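Local coordinates for cytochrome C (Marichromatium purpuratum 984, PDB 5LO9), which probably oxidises thiosulfate to tetrathionate as a fused TsdBA thiosulfate dehydrogenase, passing the electrons along its bound c-type hemes, at residues L48-R56 and A69-V80. Sequence-based numbering, arbitrary orientation.
With HEC (heme c), chain D; PGO (S-1,2-propanediol), chain I.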
loop_
_atom_site.group_PDB
_atom_site.type_symbol
_atom_site.label_atom_id
_atom_site.label_comp_id
_atom_site.label_asym_id
_atom_site.label_seq_id
_atom_site.Cartn_x
_atom_site.Cartn_y
_atom_site.Cartn_z
ATOM N N LEU A 48 -6.831 -5.834 -49.583
ATOM C CA LEU A 48 -6.254 -5.564 -50.895
ATOM C C LEU A 48 -7.339 -5.118 -51.868
ATOM O O LEU A 48 -7.213 -4.100 -52.556
ATOM C CB LEU A 48 -5.544 -6.808 -51.410
ATOM C CG LEU A 48 -4.307 -7.273 -50.655
ATOM C CD1 LEU A 48 -3.874 -8.710 -51.123
ATOM C CD2 LEU A 48 -3.177 -6.220 -50.802
ATOM N N ALA A 49 -8.437 -5.855 -51.909
ATOM C CA ALA A 49 -9.506 -5.501 -52.817
ATOM C C ALA A 49 -10.085 -4.133 -52.494
ATOM O O ALA A 49 -10.433 -3.372 -53.402
ATOM C CB ALA A 49 -10.578 -6.559 -52.749
ATOM N N THR A 50 -10.266 -3.825 -51.212
ATOM C CA THR A 50 -10.767 -2.502 -50.841
ATOM C C THR A 50 -9.806 -1.413 -51.295
ATOM O O THR A 50 -10.231 -0.356 -51.774
ATOM C CB THR A 50 -10.994 -2.423 -49.328
ATOM O OG1 THR A 50 -12.101 -3.238 -48.981
ATOM C CG2 THR A 50 -11.287 -0.991 -48.861
ATOM N N GLN A 51 -8.508 -1.667 -51.201
ATOM C CA GLN A 51 -7.547 -0.647 -51.605
ATOM C C GLN A 51 -7.560 -0.464 -53.119
ATOM O O GLN A 51 -7.432 0.657 -53.607
ATOM C CB GLN A 51 -6.137 -0.994 -51.104
ATOM C CG GLN A 51 -5.972 -0.913 -49.560
ATOM C CD GLN A 51 -6.645 0.301 -48.984
ATOM O OE1 GLN A 51 -6.416 1.428 -49.446
ATOM N NE2 GLN A 51 -7.531 0.079 -48.011
ATOM N N ILE A 52 -7.666 -1.547 -53.886
ATOM C CA ILE A 52 -7.793 -1.398 -55.331
ATOM C C ILE A 52 -9.029 -0.565 -55.648
ATOM O O ILE A 52 -9.001 0.335 -56.494
ATOM C CB ILE A 52 -7.809 -2.786 -56.005
ATOM C CG1 ILE A 52 -6.395 -3.390 -55.957
ATOM C CG2 ILE A 52 -8.223 -2.691 -57.441
ATOM C CD1 ILE A 52 -6.310 -4.884 -56.180
ATOM N N GLU A 53 -10.114 -0.814 -54.936
ATOM C CA GLU A 53 -11.322 -0.054 -55.187
ATOM C C GLU A 53 -11.195 1.374 -54.691
ATOM O O GLU A 53 -11.846 2.270 -55.244
ATOM C CB GLU A 53 -12.528 -0.758 -54.555
ATOM C CG GLU A 53 -13.050 -1.924 -55.405
ATOM C CD GLU A 53 -13.981 -2.917 -54.641
ATOM O OE1 GLU A 53 -14.359 -2.650 -53.468
ATOM O OE2 GLU A 53 -14.341 -3.978 -55.229
ATOM N N ARG A 54 -10.361 1.617 -53.670
ATOM C CA ARG A 54 -10.128 3.001 -53.242
ATOM C C ARG A 54 -9.474 3.795 -54.357
ATOM O O ARG A 54 -9.854 4.944 -54.614
ATOM C CB ARG A 54 -9.239 3.075 -51.997
ATOM C CG ARG A 54 -9.888 2.644 -50.712
ATOM C CD ARG A 54 -9.523 3.521 -49.531
ATOM N NE ARG A 54 -9.810 2.823 -48.295
ATOM C CZ ARG A 54 -11.038 2.668 -47.807
ATOM N NH1 ARG A 54 -12.100 3.157 -48.436
ATOM N NH2 ARG A 54 -11.213 2.003 -46.688
ATOM N N PHE A 55 -8.468 3.200 -55.009
ATOM C CA PHE A 55 -7.819 3.833 -56.145
ATOM C C PHE A 55 -8.855 4.160 -57.218
ATOM O O PHE A 55 -8.873 5.266 -57.765
ATOM C CB PHE A 55 -6.763 2.892 -56.710
ATOM C CG PHE A 55 -5.452 2.900 -56.002
ATOM C CD1 PHE A 55 -4.586 3.955 -56.142
ATOM C CD2 PHE A 55 -5.053 1.810 -55.242
ATOM C CE1 PHE A 55 -3.370 3.945 -55.520
ATOM C CE2 PHE A 55 -3.834 1.796 -54.598
ATOM C CZ PHE A 55 -2.999 2.858 -54.724
ATOM N N ARG A 56 -9.746 3.209 -57.504
ATOM C CA ARG A 56 -10.747 3.370 -58.554
ATOM C C ARG A 56 -11.769 4.448 -58.232
ATOM O O ARG A 56 -12.294 5.093 -59.150
ATOM C CB ARG A 56 -11.428 2.023 -58.785
ATOM C CG ARG A 56 -10.474 1.059 -59.458
ATOM C CD ARG A 56 -10.859 -0.339 -59.229
ATOM N NE ARG A 56 -12.062 -0.809 -59.926
ATOM C CZ ARG A 56 -12.056 -1.380 -61.123
ATOM N NH1 ARG A 56 -10.919 -1.511 -61.773
ATOM N NH2 ARG A 56 -13.175 -1.838 -61.658
ATOM N N ALA A 69 -4.708 -0.120 -61.300
ATOM C CA ALA A 69 -5.925 -0.400 -60.571
ATOM C C ALA A 69 -7.157 -0.219 -61.442
ATOM O O ALA A 69 -8.165 -0.890 -61.195
ATOM C CB ALA A 69 -6.007 0.480 -59.345
ATOM N N GLU A 70 -7.143 0.729 -62.408
ATOM C CA GLU A 70 -8.345 0.935 -63.225
ATOM C C GLU A 70 -8.497 -0.136 -64.308
ATOM O O GLU A 70 -9.630 -0.466 -64.692
ATOM C CB GLU A 70 -8.350 2.340 -63.844
ATOM C CG GLU A 70 -7.590 2.489 -65.173
ATOM C CD GLU A 70 -7.754 3.864 -65.853
ATOM O OE1 GLU A 70 -8.898 4.431 -65.875
ATOM O OE2 GLU A 70 -6.708 4.350 -66.377
ATOM N N ARG A 71 -7.389 -0.732 -64.754
ATOM C CA ARG A 71 -7.439 -1.717 -65.814
ATOM C C ARG A 71 -7.939 -3.080 -65.362
ATOM O O ARG A 71 -8.214 -3.923 -66.213
ATOM C CB ARG A 71 -6.065 -1.895 -66.457
ATOM C CG ARG A 71 -5.951 -1.180 -67.773
ATOM C CD ARG A 71 -4.525 -1.203 -68.332
ATOM N NE ARG A 71 -4.357 -0.334 -69.501
ATOM C CZ ARG A 71 -5.032 -0.468 -70.646
ATOM N NH1 ARG A 71 -5.937 -1.440 -70.806
ATOM N NH2 ARG A 71 -4.800 0.380 -71.642
ATOM N N LEU A 72 -8.083 -3.320 -64.067
ATOM C CA LEU A 72 -8.553 -4.612 -63.581
ATOM C C LEU A 72 -10.065 -4.734 -63.755
ATOM O O LEU A 72 -10.803 -3.753 -63.643
ATOM C CB LEU A 72 -8.196 -4.790 -62.098
ATOM C CG LEU A 72 -6.709 -4.826 -61.799
ATOM C CD1 LEU A 72 -6.539 -4.871 -60.309
ATOM C CD2 LEU A 72 -6.012 -5.989 -62.478
ATOM N N THR A 73 -10.518 -5.935 -64.082
ATOM C CA THR A 73 -11.941 -6.226 -64.002
ATOM C C THR A 73 -12.255 -6.677 -62.595
ATOM O O THR A 73 -11.355 -7.031 -61.839
ATOM C CB THR A 73 -12.331 -7.312 -65.002
ATOM O OG1 THR A 73 -11.615 -8.529 -64.711
ATOM C CG2 THR A 73 -12.030 -6.874 -66.424
ATOM N N PRO A 74 -13.504 -6.634 -62.194
ATOM C CA PRO A 74 -13.857 -7.165 -60.864
ATOM C C PRO A 74 -13.354 -8.584 -60.616
ATOM O O PRO A 74 -12.777 -8.859 -59.554
ATOM C CB PRO A 74 -15.382 -7.098 -60.874
ATOM C CG PRO A 74 -15.688 -5.978 -61.806
ATOM C CD PRO A 74 -14.617 -5.975 -62.857
ATOM N N VAL A 75 -13.513 -9.486 -61.590
ATOM C CA VAL A 75 -13.021 -10.852 -61.407
ATOM C C VAL A 75 -11.499 -10.851 -61.248
ATOM O O VAL A 75 -10.952 -11.608 -60.440
ATOM C CB VAL A 75 -13.504 -11.764 -62.568
ATOM C CG1 VAL A 75 -13.008 -11.285 -63.912
ATOM C CG2 VAL A 75 -13.088 -13.168 -62.367
ATOM N N ASP A 76 -10.794 -9.987 -61.995
ATOM C CA ASP A 76 -9.341 -9.857 -61.846
ATOM C C ASP A 76 -8.965 -9.383 -60.432
ATOM O O ASP A 76 -8.005 -9.876 -59.828
ATOM C CB ASP A 76 -8.797 -8.882 -62.905
ATOM C CG ASP A 76 -8.684 -9.505 -64.331
ATOM O OD1 ASP A 76 -8.580 -10.749 -64.453
ATOM O OD2 ASP A 76 -8.666 -8.734 -65.337
ATOM N N ILE A 77 -9.685 -8.388 -59.913
ATOM C CA ILE A 77 -9.459 -7.859 -58.563
ATOM C C ILE A 77 -9.531 -8.985 -57.538
ATOM O O ILE A 77 -8.594 -9.228 -56.765
ATOM C CB ILE A 77 -10.488 -6.746 -58.252
ATOM C CG1 ILE A 77 -10.198 -5.479 -59.066
ATOM C CG2 ILE A 77 -10.492 -6.358 -56.824
ATOM C CD1 ILE A 77 -11.307 -4.445 -59.021
ATOM N N ALA A 78 -10.642 -9.707 -57.528
ATOM C CA ALA A 78 -10.783 -10.790 -56.567
ATOM C C ALA A 78 -9.687 -11.853 -56.714
ATOM O O ALA A 78 -9.180 -12.370 -55.714
ATOM C CB ALA A 78 -12.147 -11.385 -56.730
ATOM N N ALA A 79 -9.250 -12.146 -57.933
ATOM C CA ALA A 79 -8.222 -13.169 -58.093
ATOM C C ALA A 79 -6.900 -12.733 -57.493
ATOM O O ALA A 79 -6.276 -13.507 -56.755
ATOM C CB ALA A 79 -8.006 -13.504 -59.562
ATOM N N VAL A 80 -6.431 -11.511 -57.818
ATOM C CA VAL A 80 -5.131 -11.070 -57.286
ATOM C C VAL A 80 -5.219 -10.849 -55.788
ATOM O O VAL A 80 -4.237 -11.050 -55.082
ATOM C CB VAL A 80 -4.558 -9.803 -57.958
ATOM C CG1 VAL A 80 -4.111 -10.094 -59.353
ATOM C CG2 VAL A 80 -5.546 -8.634 -57.914
HETATM FE FE HEC D . -3.203 3.307 -38.992
HETATM C CHA HEC D . -3.921 2.197 -42.217
HETATM C CHB HEC D . 0.061 4.086 -40.001
HETATM C CHC HEC D . -2.420 4.286 -35.736
HETATM C CHD HEC D . -6.523 2.804 -38.066
HETATM N NA HEC D . -2.139 3.152 -40.782
HETATM C C1A HEC D . -2.594 2.687 -41.938
HETATM C C2A HEC D . -1.605 2.727 -43.030
HETATM C C3A HEC D . -0.425 3.306 -42.382
HETATM C C4A HEC D . -0.871 3.529 -40.980
HETATM C CMA HEC D . 0.904 3.581 -43.028
HETATM C CAA HEC D . -1.728 2.295 -44.469
HETATM C CBA HEC D . -1.294 0.843 -44.597
HETATM C CGA HEC D . -1.329 0.392 -46.039
HETATM O O1A HEC D . -1.202 -0.826 -46.285
HETATM O O2A HEC D . -1.481 1.259 -46.931
HETATM N NB HEC D . -1.496 4.045 -38.046
HETATM C C1B HEC D . -0.305 4.281 -38.601
HETATM C C2B HEC D . 0.694 4.804 -37.634
HETATM C C3B HEC D . -0.058 4.876 -36.377
HETATM C C4B HEC D . -1.391 4.385 -36.759
HETATM C CMB HEC D . 2.123 5.181 -37.915
HETATM C CAB HEC D . 0.388 5.309 -35.009
HETATM C CBB HEC D . 0.946 6.702 -35.069
HETATM N NC HEC D . -4.270 3.500 -37.218
HETATM C C1C HEC D . -3.788 3.875 -36.039
HETATM C C2C HEC D . -4.803 3.889 -34.967
HETATM C C3C HEC D . -6.037 3.469 -35.646
HETATM C C4C HEC D . -5.570 3.261 -37.042
HETATM C CMC HEC D . -4.565 4.279 -33.541
HETATM C CAC HEC D . -7.430 3.218 -35.115
HETATM C CBC HEC D . -8.007 4.183 -34.119
HETATM N ND HEC D . -4.909 2.625 -39.958
HETATM C C1D HEC D . -6.123 2.520 -39.442
HETATM C C2D HEC D . -7.119 2.012 -40.405
HETATM C C3D HEC D . -6.378 1.818 -41.629
HETATM C C4D HEC D . -5.004 2.232 -41.231
HETATM C CMD HEC D . -8.560 1.775 -40.182
HETATM C CAD HEC D . -6.913 1.314 -42.948
HETATM C CBD HEC D . -7.288 2.474 -43.880
HETATM C CGD HEC D . -8.082 2.000 -45.080
HETATM O O1D HEC D . -7.770 2.517 -46.171
HETATM O O2D HEC D . -8.982 1.126 -44.952
HETATM C C1 PGO I . -15.669 1.257 -47.373
HETATM C C2 PGO I . -14.965 1.142 -46.008
HETATM C C3 PGO I . -14.509 2.536 -45.518
HETATM O O1 PGO I . -15.285 2.526 -47.977
HETATM O O2 PGO I . -13.837 0.224 -46.035
#
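Over one face of the Arg56 guanidinium sits Ile77 CD1, centred 3.7 Å above its plane, while the carbonyl oxygens of Ala69 and Leu72 lie at its edge. NH1 donates to both: to Ala69 O at 2.9 Å, in the guanidinium plane, and to Leu72 O at a tilt. The bend at chi3 (71°) turns the head onto these carbonyls, at the turn joining helix 66-71 to helix 74-86 in this c-type cytochrome domain. Another side of helix 45-57 serves a second heme: here the Arg54 guanidinium has Thr50 CG2 over one face, toward its rim, and heme O2D and propanediol O1 in plane at its edge. NE and NH2 grip both oxygens of one propionate, Gln51 NE2 adds a bond to O1D, and NH1 and NH2 also donate to the diol, probably from the crystallisation liquor. A leucine in place of Arg54 would probably cost the propionate the NE and NH2 bonds and leave its charge less balanced, with Gln51 NE2 still on O1D. Segments 48-56 and 74-80 run roughly antiparallel (140° between N-to-C directions), their axes approaching to 9.4 Å. Between them Ile52 CG2 packs on Ile77 CG1 at 3.8 Å and on Leu72 CD1, and Ala69 CB meets Phe55 CB at 3.7 Å. Phe55 also touches Met65, an axial ligand of one heme iron. Thr73 N-caps helix 74-86, its OG1 accepting from Asp76 N at 3.2 Å.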